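Local coordinates for major capsid protein (Faustovirus, PDB 5J7O) that forms, as a trimer of double jelly-roll subunits, the major building block of the capsid of a large double-stranded DNA virus, at residues Pro94-Phe99 against Ile396-Val401; Phe191-Asn196 against Tyr317-Ile322; Thr348-Gly353 against Leu364-Arg369. All coordinates share one frame; numbering follows the deposited sequence.

Contact 1: residues Pro94-Phe99 against Ile396-Val401; sequences PQFGDF and INNIFV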
loop_
_atom_site.group_PDB
_atom_site.type_symbol
_atom_site.label_atom_id
_atom_site.label_comp_id
_atom_site.label_asym_id
_atom_site.label_seq_id
_atom_site.Cartn_x
_atom_site.Cartn_y
_atom_site.Cartn_z
ATOM N N PRO B 94 -38.342 9.960 4.444
ATOM C CA PRO B 94 -39.638 9.829 3.773
ATOM C C PRO B 94 -40.175 8.411 3.857
ATOM O O PRO B 94 -39.442 7.443 4.065
ATOM C CB PRO B 94 -39.332 10.218 2.320
ATOM C CG PRO B 94 -38.016 10.930 2.369
ATOM C CD PRO B 94 -37.267 10.304 3.501
ATOM N N GLN B 95 -41.490 8.301 3.696
ATOM C CA GLN B 95 -42.140 7.002 3.641
ATOM C C GLN B 95 -42.015 6.453 2.225
ATOM O O GLN B 95 -42.526 7.053 1.273
ATOM C CB GLN B 95 -43.601 7.117 4.060
ATOM C CG GLN B 95 -44.225 5.801 4.477
ATOM C CD GLN B 95 -45.481 5.997 5.293
ATOM O OE1 GLN B 95 -45.425 6.123 6.517
ATOM N NE2 GLN B 95 -46.625 6.025 4.622
ATOM N N PHE B 96 -41.322 5.326 2.086
ATOM C CA PHE B 96 -41.059 4.761 0.770
ATOM C C PHE B 96 -41.108 3.239 0.823
ATOM O O PHE B 96 -42.067 2.626 0.345
ATOM C CB PHE B 96 -39.702 5.241 0.250
ATOM C CG PHE B 96 -39.467 4.953 -1.206
ATOM C CD1 PHE B 96 -40.528 4.704 -2.062
ATOM C CD2 PHE B 96 -38.180 4.927 -1.717
ATOM C CE1 PHE B 96 -40.307 4.438 -3.401
ATOM C CE2 PHE B 96 -37.953 4.660 -3.054
ATOM C CZ PHE B 96 -39.018 4.416 -3.898
ATOM N N GLY B 97 -40.079 2.620 1.404
ATOM C CA GLY B 97 -40.025 1.176 1.481
ATOM C C GLY B 97 -40.624 0.628 2.765
ATOM O O GLY B 97 -41.005 1.365 3.672
ATOM N N ASP B 98 -40.716 -0.702 2.820
ATOM C CA ASP B 98 -41.105 -1.363 4.060
ATOM C C ASP B 98 -40.026 -1.211 5.123
ATOM O O ASP B 98 -40.329 -1.201 6.321
ATOM C CB ASP B 98 -41.391 -2.842 3.802
ATOM C CG ASP B 98 -42.459 -3.053 2.747
ATOM O OD1 ASP B 98 -43.497 -2.362 2.805
ATOM O OD2 ASP B 98 -42.257 -3.905 1.856
ATOM N N PHE B 99 -38.769 -1.099 4.700
ATOM C CA PHE B 99 -37.638 -0.894 5.590
ATOM C C PHE B 99 -36.732 0.161 4.971
ATOM O O PHE B 99 -36.762 0.393 3.760
ATOM C CB PHE B 99 -36.847 -2.195 5.820
ATOM C CG PHE B 99 -37.670 -3.329 6.367
ATOM C CD1 PHE B 99 -38.481 -4.083 5.534
ATOM C CD2 PHE B 99 -37.610 -3.658 7.711
ATOM C CE1 PHE B 99 -39.235 -5.127 6.035
ATOM C CE2 PHE B 99 -38.360 -4.702 8.218
ATOM C CZ PHE B 99 -39.175 -5.435 7.379
ATOM N N ILE B 396 -31.204 7.530 1.010
ATOM C CA ILE B 396 -31.697 6.470 1.881
ATOM C C ILE B 396 -32.019 5.251 1.031
ATOM O O ILE B 396 -32.789 5.346 0.068
ATOM C CB ILE B 396 -32.942 6.911 2.672
ATOM C CG1 ILE B 396 -32.686 8.240 3.384
ATOM C CG2 ILE B 396 -33.343 5.837 3.673
ATOM C CD1 ILE B 396 -33.936 8.873 3.948
ATOM N N ASN B 397 -31.438 4.110 1.388
ATOM C CA ASN B 397 -31.784 2.851 0.746
ATOM C C ASN B 397 -33.098 2.339 1.321
ATOM O O ASN B 397 -33.267 2.276 2.542
ATOM C CB ASN B 397 -30.674 1.820 0.948
ATOM C CG ASN B 397 -30.856 0.589 0.082
ATOM O OD1 ASN B 397 -31.685 0.573 -0.826
ATOM N ND2 ASN B 397 -30.073 -0.447 0.354
ATOM N N ASN B 398 -34.031 1.984 0.442
ATOM C CA ASN B 398 -35.355 1.525 0.839
ATOM C C ASN B 398 -35.555 0.089 0.384
ATOM O O ASN B 398 -35.405 -0.217 -0.803
ATOM C CB ASN B 398 -36.446 2.426 0.258
ATOM C CG ASN B 398 -36.564 3.740 0.998
ATOM O OD1 ASN B 398 -37.394 3.887 1.895
ATOM N ND2 ASN B 398 -35.725 4.704 0.635
ATOM N N ILE B 399 -35.905 -0.783 1.326
ATOM C CA ILE B 399 -36.055 -2.211 1.072
ATOM C C ILE B 399 -37.539 -2.545 0.984
ATOM O O ILE B 399 -38.331 -2.122 1.835
ATOM C CB ILE B 399 -35.366 -3.043 2.167
ATOM C CG1 ILE B 399 -33.854 -2.802 2.139
ATOM C CG2 ILE B 399 -35.682 -4.521 2.004
ATOM C CD1 ILE B 399 -33.083 -3.633 3.139
ATOM N N PHE B 400 -37.911 -3.302 -0.045
ATOM C CA PHE B 400 -39.284 -3.733 -0.264
ATOM C C PHE B 400 -39.359 -5.249 -0.151
ATOM O O PHE B 400 -38.490 -5.960 -0.666
ATOM C CB PHE B 400 -39.792 -3.284 -1.640
ATOM C CG PHE B 400 -39.744 -1.796 -1.850
ATOM C CD1 PHE B 400 -38.566 -1.174 -2.232
ATOM C CD2 PHE B 400 -40.877 -1.021 -1.673
ATOM C CE1 PHE B 400 -38.518 0.194 -2.425
ATOM C CE2 PHE B 400 -40.837 0.347 -1.867
ATOM C CZ PHE B 400 -39.656 0.955 -2.243
ATOM N N VAL B 401 -40.394 -5.741 0.531
ATOM C CA VAL B 401 -40.611 -7.169 0.722
ATOM C C VAL B 401 -42.078 -7.478 0.454
ATOM O O VAL B 401 -42.923 -6.584 0.375
ATOM C CB VAL B 401 -40.210 -7.643 2.136
ATOM C CG1 VAL B 401 -38.718 -7.434 2.371
ATOM C CG2 VAL B 401 -41.030 -6.918 3.192
#

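Contact 2: residues Phe191-Asn196 against Tyr317-Ile322; sequences FEVNGN and YGQRFI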
loop_
_atom_site.group_PDB
_atom_site.type_symbol
_atom_site.label_atom_id
_atom_site.label_comp_id
_atom_site.label_asym_id
_atom_site.label_seq_id
_atom_site.Cartn_x
_atom_site.Cartn_y
_atom_site.Cartn_z
ATOM N N PHE B 191 -29.867 10.575 14.856
ATOM C CA PHE B 191 -31.041 9.819 14.432
ATOM C C PHE B 191 -32.100 10.009 15.510
ATOM O O PHE B 191 -31.990 9.445 16.604
ATOM C CB PHE B 191 -30.711 8.341 14.230
ATOM C CG PHE B 191 -31.897 7.504 13.832
ATOM C CD1 PHE B 191 -32.896 8.029 13.027
ATOM C CD2 PHE B 191 -32.019 6.197 14.274
ATOM C CE1 PHE B 191 -33.988 7.263 12.664
ATOM C CE2 PHE B 191 -33.110 5.428 13.916
ATOM C CZ PHE B 191 -34.096 5.962 13.110
ATOM N N GLU B 192 -33.125 10.797 15.199
ATOM C CA GLU B 192 -34.054 11.318 16.192
ATOM C C GLU B 192 -35.433 10.698 16.005
ATOM O O GLU B 192 -35.962 10.679 14.889
ATOM C CB GLU B 192 -34.136 12.841 16.083
ATOM C CG GLU B 192 -34.430 13.561 17.381
ATOM C CD GLU B 192 -34.179 15.052 17.272
ATOM O OE1 GLU B 192 -33.449 15.464 16.345
ATOM O OE2 GLU B 192 -34.713 15.810 18.107
ATOM N N VAL B 193 -36.007 10.192 17.096
ATOM C CA VAL B 193 -37.348 9.615 17.097
ATOM C C VAL B 193 -38.103 10.155 18.304
ATOM O O VAL B 193 -37.612 10.072 19.436
ATOM C CB VAL B 193 -37.319 8.073 17.131
ATOM C CG1 VAL B 193 -38.733 7.516 17.040
ATOM C CG2 VAL B 193 -36.455 7.523 16.006
ATOM N N ASN B 194 -39.295 10.709 18.059
ATOM C CA ASN B 194 -40.169 11.242 19.109
ATOM C C ASN B 194 -39.499 12.361 19.900
ATOM O O ASN B 194 -39.830 12.595 21.065
ATOM C CB ASN B 194 -40.642 10.138 20.061
ATOM C CG ASN B 194 -41.278 8.979 19.332
ATOM O OD1 ASN B 194 -41.609 9.084 18.155
ATOM N ND2 ASN B 194 -41.457 7.863 20.030
ATOM N N GLY B 195 -38.558 13.067 19.274
ATOM C CA GLY B 195 -37.793 14.091 19.948
ATOM C C GLY B 195 -36.599 13.587 20.727
ATOM O O GLY B 195 -35.729 14.389 21.086
ATOM N N ASN B 196 -36.529 12.286 21.004
ATOM C CA ASN B 196 -35.391 11.710 21.713
ATOM C C ASN B 196 -34.286 11.356 20.727
ATOM O O ASN B 196 -34.567 10.750 19.687
ATOM C CB ASN B 196 -35.798 10.457 22.477
ATOM C CG ASN B 196 -36.674 10.759 23.672
ATOM O OD1 ASN B 196 -36.596 11.837 24.259
ATOM N ND2 ASN B 196 -37.513 9.798 24.047
ATOM N N TYR B 317 -43.585 7.526 10.548
ATOM C CA TYR B 317 -43.256 8.699 9.752
ATOM C C TYR B 317 -43.783 9.963 10.423
ATOM O O TYR B 317 -44.804 9.948 11.115
ATOM C CB TYR B 317 -43.847 8.540 8.348
ATOM C CG TYR B 317 -43.644 9.704 7.403
ATOM C CD1 TYR B 317 -42.380 10.225 7.165
ATOM C CD2 TYR B 317 -44.720 10.253 6.715
ATOM C CE1 TYR B 317 -42.197 11.280 6.289
ATOM C CE2 TYR B 317 -44.546 11.304 5.838
ATOM C CZ TYR B 317 -43.283 11.813 5.628
ATOM O OH TYR B 317 -43.108 12.862 4.754
ATOM N N GLY B 318 -43.066 11.068 10.220
ATOM C CA GLY B 318 -43.410 12.331 10.836
ATOM C C GLY B 318 -42.756 12.585 12.176
ATOM O O GLY B 318 -42.801 13.722 12.664
ATOM N N GLN B 319 -42.155 11.564 12.789
ATOM C CA GLN B 319 -41.448 11.705 14.056
ATOM C C GLN B 319 -40.031 11.150 13.968
ATOM O O GLN B 319 -39.397 10.912 15.000
ATOM C CB GLN B 319 -42.223 11.013 15.179
ATOM C CG GLN B 319 -42.936 9.748 14.730
ATOM C CD GLN B 319 -43.407 8.897 15.889
ATOM O OE1 GLN B 319 -42.935 7.777 16.082
ATOM N NE2 GLN B 319 -44.352 9.418 16.662
ATOM N N ARG B 320 -39.528 10.935 12.754
ATOM C CA ARG B 320 -38.202 10.381 12.522
ATOM C C ARG B 320 -37.396 11.360 11.680
ATOM O O ARG B 320 -37.871 11.828 10.639
ATOM C CB ARG B 320 -38.297 9.016 11.831
ATOM C CG ARG B 320 -39.146 9.015 10.568
ATOM C CD ARG B 320 -39.444 7.606 10.086
ATOM N NE ARG B 320 -39.868 7.592 8.688
ATOM C CZ ARG B 320 -40.344 6.520 8.062
ATOM N NH1 ARG B 320 -40.468 5.372 8.713
ATOM N NH2 ARG B 320 -40.700 6.599 6.787
ATOM N N PHE B 321 -36.185 11.679 12.134
ATOM C CA PHE B 321 -35.383 12.695 11.472
ATOM C C PHE B 321 -33.910 12.324 11.537
ATOM O O PHE B 321 -33.472 11.599 12.434
ATOM C CB PHE B 321 -35.580 14.078 12.104
ATOM C CG PHE B 321 -36.998 14.564 12.079
ATOM C CD1 PHE B 321 -37.485 15.260 10.985
ATOM C CD2 PHE B 321 -37.842 14.335 13.152
ATOM C CE1 PHE B 321 -38.790 15.714 10.962
ATOM C CE2 PHE B 321 -39.148 14.784 13.133
ATOM C CZ PHE B 321 -39.622 15.475 12.037
ATOM N N ILE B 322 -33.153 12.837 10.571
ATOM C CA ILE B 322 -31.696 12.819 10.601
ATOM C C ILE B 322 -31.237 14.265 10.725
ATOM O O ILE B 322 -31.444 15.074 9.811
ATOM C CB ILE B 322 -31.098 12.150 9.355
ATOM C CG1 ILE B 322 -31.416 10.654 9.349
ATOM C CG2 ILE B 322 -29.594 12.375 9.305
ATOM C CD1 ILE B 322 -30.855 9.904 10.540
#

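Contact 3: residues Thr348-Gly353 against Leu364-Arg369; sequences TLLTTG and LTQYNR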
loop_
_atom_site.group_PDB
_atom_site.type_symbol
_atom_site.label_atom_id
_atom_site.label_comp_id
_atom_site.label_asym_id
_atom_site.label_seq_id
_atom_site.Cartn_x
_atom_site.Cartn_y
_atom_site.Cartn_z
ATOM N N THR B 348 29.629 33.602 0.754
ATOM C CA THR B 348 30.898 33.814 1.434
ATOM C C THR B 348 31.971 34.110 0.396
ATOM O O THR B 348 32.091 33.389 -0.601
ATOM C CB THR B 348 31.291 32.594 2.271
ATOM O OG1 THR B 348 31.397 31.443 1.425
ATOM C CG2 THR B 348 30.253 32.332 3.353
ATOM N N LEU B 349 32.738 35.172 0.627
ATOM C CA LEU B 349 33.818 35.583 -0.264
ATOM C C LEU B 349 35.129 35.504 0.506
ATOM O O LEU B 349 35.348 36.273 1.448
ATOM C CB LEU B 349 33.589 36.995 -0.805
ATOM C CG LEU B 349 32.555 37.192 -1.918
ATOM C CD1 LEU B 349 31.135 37.182 -1.370
ATOM C CD2 LEU B 349 32.834 38.482 -2.675
ATOM N N LEU B 350 35.997 34.578 0.105
ATOM C CA LEU B 350 37.309 34.421 0.727
ATOM C C LEU B 350 38.324 35.205 -0.097
ATOM O O LEU B 350 38.805 34.730 -1.129
ATOM C CB LEU B 350 37.689 32.948 0.829
ATOM C CG LEU B 350 39.105 32.624 1.317
ATOM C CD1 LEU B 350 39.348 33.190 2.708
ATOM C CD2 LEU B 350 39.352 31.123 1.295
ATOM N N THR B 351 38.637 36.416 0.347
ATOM C CA THR B 351 39.724 37.194 -0.224
ATOM C C THR B 351 40.945 37.116 0.685
ATOM O O THR B 351 40.852 36.765 1.863
ATOM C CB THR B 351 39.319 38.657 -0.436
ATOM O OG1 THR B 351 38.920 39.234 0.813
ATOM C CG2 THR B 351 38.171 38.759 -1.432
ATOM N N THR B 352 42.107 37.435 0.112
ATOM C CA THR B 352 43.365 37.385 0.844
ATOM C C THR B 352 44.136 38.694 0.829
ATOM O O THR B 352 45.109 38.824 1.580
ATOM C CB THR B 352 44.277 36.279 0.286
ATOM O OG1 THR B 352 44.892 36.731 -0.927
ATOM C CG2 THR B 352 43.481 35.010 -0.001
ATOM N N GLY B 353 43.739 39.664 0.009
ATOM C CA GLY B 353 44.476 40.898 -0.152
ATOM C C GLY B 353 44.088 41.965 0.848
ATOM O O GLY B 353 43.553 41.687 1.926
ATOM N N LEU B 364 40.090 37.471 -4.595
ATOM C CA LEU B 364 39.062 36.498 -4.239
ATOM C C LEU B 364 39.492 35.100 -4.669
ATOM O O LEU B 364 39.711 34.848 -5.858
ATOM C CB LEU B 364 37.730 36.869 -4.886
ATOM C CG LEU B 364 36.617 35.837 -4.688
ATOM C CD1 LEU B 364 36.249 35.717 -3.217
ATOM C CD2 LEU B 364 35.397 36.181 -5.526
ATOM N N THR B 365 39.590 34.188 -3.702
ATOM C CA THR B 365 40.033 32.820 -3.941
ATOM C C THR B 365 38.877 31.829 -4.029
ATOM O O THR B 365 38.819 31.028 -4.968
ATOM C CB THR B 365 41.005 32.387 -2.835
ATOM O OG1 THR B 365 42.211 33.155 -2.928
ATOM C CG2 THR B 365 41.339 30.908 -2.959
ATOM N N GLN B 366 37.954 31.865 -3.070
ATOM C CA GLN B 366 36.842 30.926 -3.016
ATOM C C GLN B 366 35.531 31.676 -2.834
ATOM O O GLN B 366 35.461 32.653 -2.083
ATOM C CB GLN B 366 37.016 29.916 -1.875
ATOM C CG GLN B 366 38.303 29.114 -1.935
ATOM C CD GLN B 366 38.467 28.198 -0.739
ATOM O OE1 GLN B 366 37.484 27.757 -0.142
ATOM N NE2 GLN B 366 39.713 27.914 -0.376
ATOM N N TYR B 367 34.496 31.205 -3.523
ATOM C CA TYR B 367 33.147 31.734 -3.395
ATOM C C TYR B 367 32.191 30.583 -3.127
ATOM O O TYR B 367 32.316 29.510 -3.723
ATOM C CB TYR B 367 32.721 32.500 -4.661
ATOM C CG TYR B 367 31.243 32.836 -4.725
ATOM C CD1 TYR B 367 30.754 34.020 -4.186
ATOM C CD2 TYR B 367 30.341 31.971 -5.335
ATOM C CE1 TYR B 367 29.405 34.327 -4.248
ATOM C CE2 TYR B 367 28.995 32.269 -5.396
ATOM C CZ TYR B 367 28.531 33.446 -4.851
ATOM O OH TYR B 367 27.190 33.744 -4.921
ATOM N N ASN B 368 31.239 30.811 -2.225
ATOM C CA ASN B 368 30.205 29.834 -1.915
ATOM C C ASN B 368 28.861 30.538 -1.842
ATOM O O ASN B 368 28.766 31.655 -1.329
ATOM C CB ASN B 368 30.481 29.109 -0.591
ATOM C CG ASN B 368 31.667 28.170 -0.674
ATOM O OD1 ASN B 368 32.819 28.603 -0.690
ATOM N ND2 ASN B 368 31.389 26.871 -0.716
ATOM N N ARG B 369 27.825 29.882 -2.360
ATOM C CA ARG B 369 26.459 30.374 -2.258
ATOM C C ARG B 369 25.576 29.279 -1.681
ATOM O O ARG B 369 25.661 28.121 -2.099
ATOM C CB ARG B 369 25.916 30.829 -3.618
ATOM C CG ARG B 369 24.440 31.202 -3.588
ATOM C CD ARG B 369 23.981 31.820 -4.894
ATOM N NE ARG B 369 22.531 31.994 -4.923
ATOM C CZ ARG B 369 21.881 32.695 -5.846
ATOM N NH1 ARG B 369 22.551 33.300 -6.818
ATOM N NH2 ARG B 369 20.559 32.796 -5.794
HETATM O O HOH W 1 33.717 31.376 0.165
#

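Contact 1: residues Pro94-Phe99 against Ile396-Val401
Asn398 reaches across from its strand to Phe96 and Gly97, and its side chain can be followed atom by atom. CB lies against the Phe96 ring at CD2; the amide carbon CG packs on the same ring atom, 3.4 Å away, with the ring and amide planes 60° apart. At the tip OD1 accepts the backbone N-H of Gly97 at 3.0 Å, the donor tilted from the carbonyl plane, while ND2 makes a weak bond back to Ile396 O. An amide suits this place because it can serve a loop N-H before regular pairing begins.

Phe400 points its edge at the Phe96 ring, with CZ over the ring centre in a T-shaped stack, planes at 85°. Phe400 in turn presents a face to Gly97 CA, a CH-pi contact. Glycine suits this position because the chain passes tightly against Ile399 O and Asn398 CB.

Beyond it, two residues, Asp98 and Phe99, stand opposite the single Ile399, which makes a classic beta bulge. Phe99 and Ile399 exchange backbone bonds, and Asp98 OD2 uses its anti lone pair for the N-H of Val401, 2.9 Å away and nearly straight at 175°. The methyl CG2 of Val401 meets the edge of the Phe99 ring.

The loop thus enters strand 99-109 beside strand 389-401, whose other neighbour is strand 69-76; helix 403-412 covers Phe99 through Ile410 and Asp98 through His406.

Contact 2: residues Phe191-Asn196 against Tyr317-Ile322
Glu192 N gives its hydrogen to Phe321 O at 2.9 Å, almost perfectly straight at 177°, and Phe321 N returns the bond to Glu192 O. The two residues therefore form an antiparallel hydrogen-bonded pair, flanked by the non-hydrogen-bonded pairs Phe191-Ile322 and Val193-Arg320. Glu192 O also receives the CA-H of Arg320, 3.3 Å between O and CA. Further along, Gln319 O takes the N-H of Asn194 in its carbonyl plane and lies 3.2 Å from Val193 CA in a second CA-H...O contact.

One face of the sheet carries Phe191, Val193, Arg320 and Ile322. Phe191 has its ring anti to the backbone N (chi1 178°), which brings CD1 to within 3.7 Å of the terminal methyl CD1 of Ile322, met obliquely. Val193 CG2 covers part of one face of the same ring, toward the rim. The other face carries Glu192 and Phe321, whose side chains barely meet, CB to CB 4.4 Å, the backbone bonds doing the joining.

At the open end, a type I' turn from Val193 to Asn196 reverses the chain tightly. Its Asn-Gly centre suits the shape: both residues have positive phi, and at Gly195 a side chain would press on the preceding carbonyl.

Arg320 leads away from the pairing, its extended chain carrying NE to Ile93 O and NH1 to Ile315 O and Ser312 OG. Strand 186-193 lies between 320-326 and 196-202, and strand 88-92 flanks 320-326 on its other side, while Ile322 reaches Met103 of strand 99-109.

Contact 3: residues Thr348-Gly353 against Leu364-Arg369
Thr348 and Asn368 pair across two antiparallel strands of a jelly-roll capsid protein, exchanging backbone bonds: Thr348 N to Asn368 O at 3.0 Å and Asn368 N to Thr348 O. Two residues on, Leu350 N points at Gln366 O, nearly along the C=O axis, but the return bond to Leu350 O comes from Thr365 N instead. The extra residue, Thr365 beside Gln366 opposite Leu350, is a classic bulge.

Side chains fill in around this frame. Leu350 and Gln366 run side by side, pointing the same way, and the methyl CD2 of Leu350 lies along the glutamine chain as far as NE2, 3.6 Å away; glutamine suits this partly exposed face because its extended chain lies alongside the leucine while its amide stays polar at the end. On the other face, Leu364 has CG anti to the backbone N (chi1 174°), which carries CD1 to the backbone of Leu350, 3.4 Å from its O, and to Leu349 CB. Thr351 lays its methyl CG2 on Leu364 CA, and Leu349 CD1 meets the edge of the Tyr367 ring.

Farther out, Glu347 holds the hydroxyl of Tyr367, and strands 149-158 and 503-521 flank the pair. The third subunit packs Val498 on Leu349 and Phe503 on Leu364, placing this face at the trimer interface.

A water joins the polar side: it lies 2.6 Å from Thr348 OG1, 2.7 Å from Thr348 O and 3.0 Å from Asn368 OD1.

In the fold
Contacts 1 and 2 are neighbours, their centres 16 Å apart, and they touch directly: Arg320 NH2 of contact 2 comes to 3.1 Å from Pro94 O of contact 1, and Tyr317 packs on Pro94 and Gln95. Residues 94-99 thus bridge two sheets, following strand 88-92 beside contact 2 and leading into strand 99-109 beside contact 1. Contact 3 lies on the opposite side of the chain's centre, about 81 Å from contact 1 and 79 Å from contact 2 between centres, although its strand 364-375 is followed in sequence by strand 389-401 of contact 1. Contacts 1 and 3 also both pack against neighbouring subunits of the trimer.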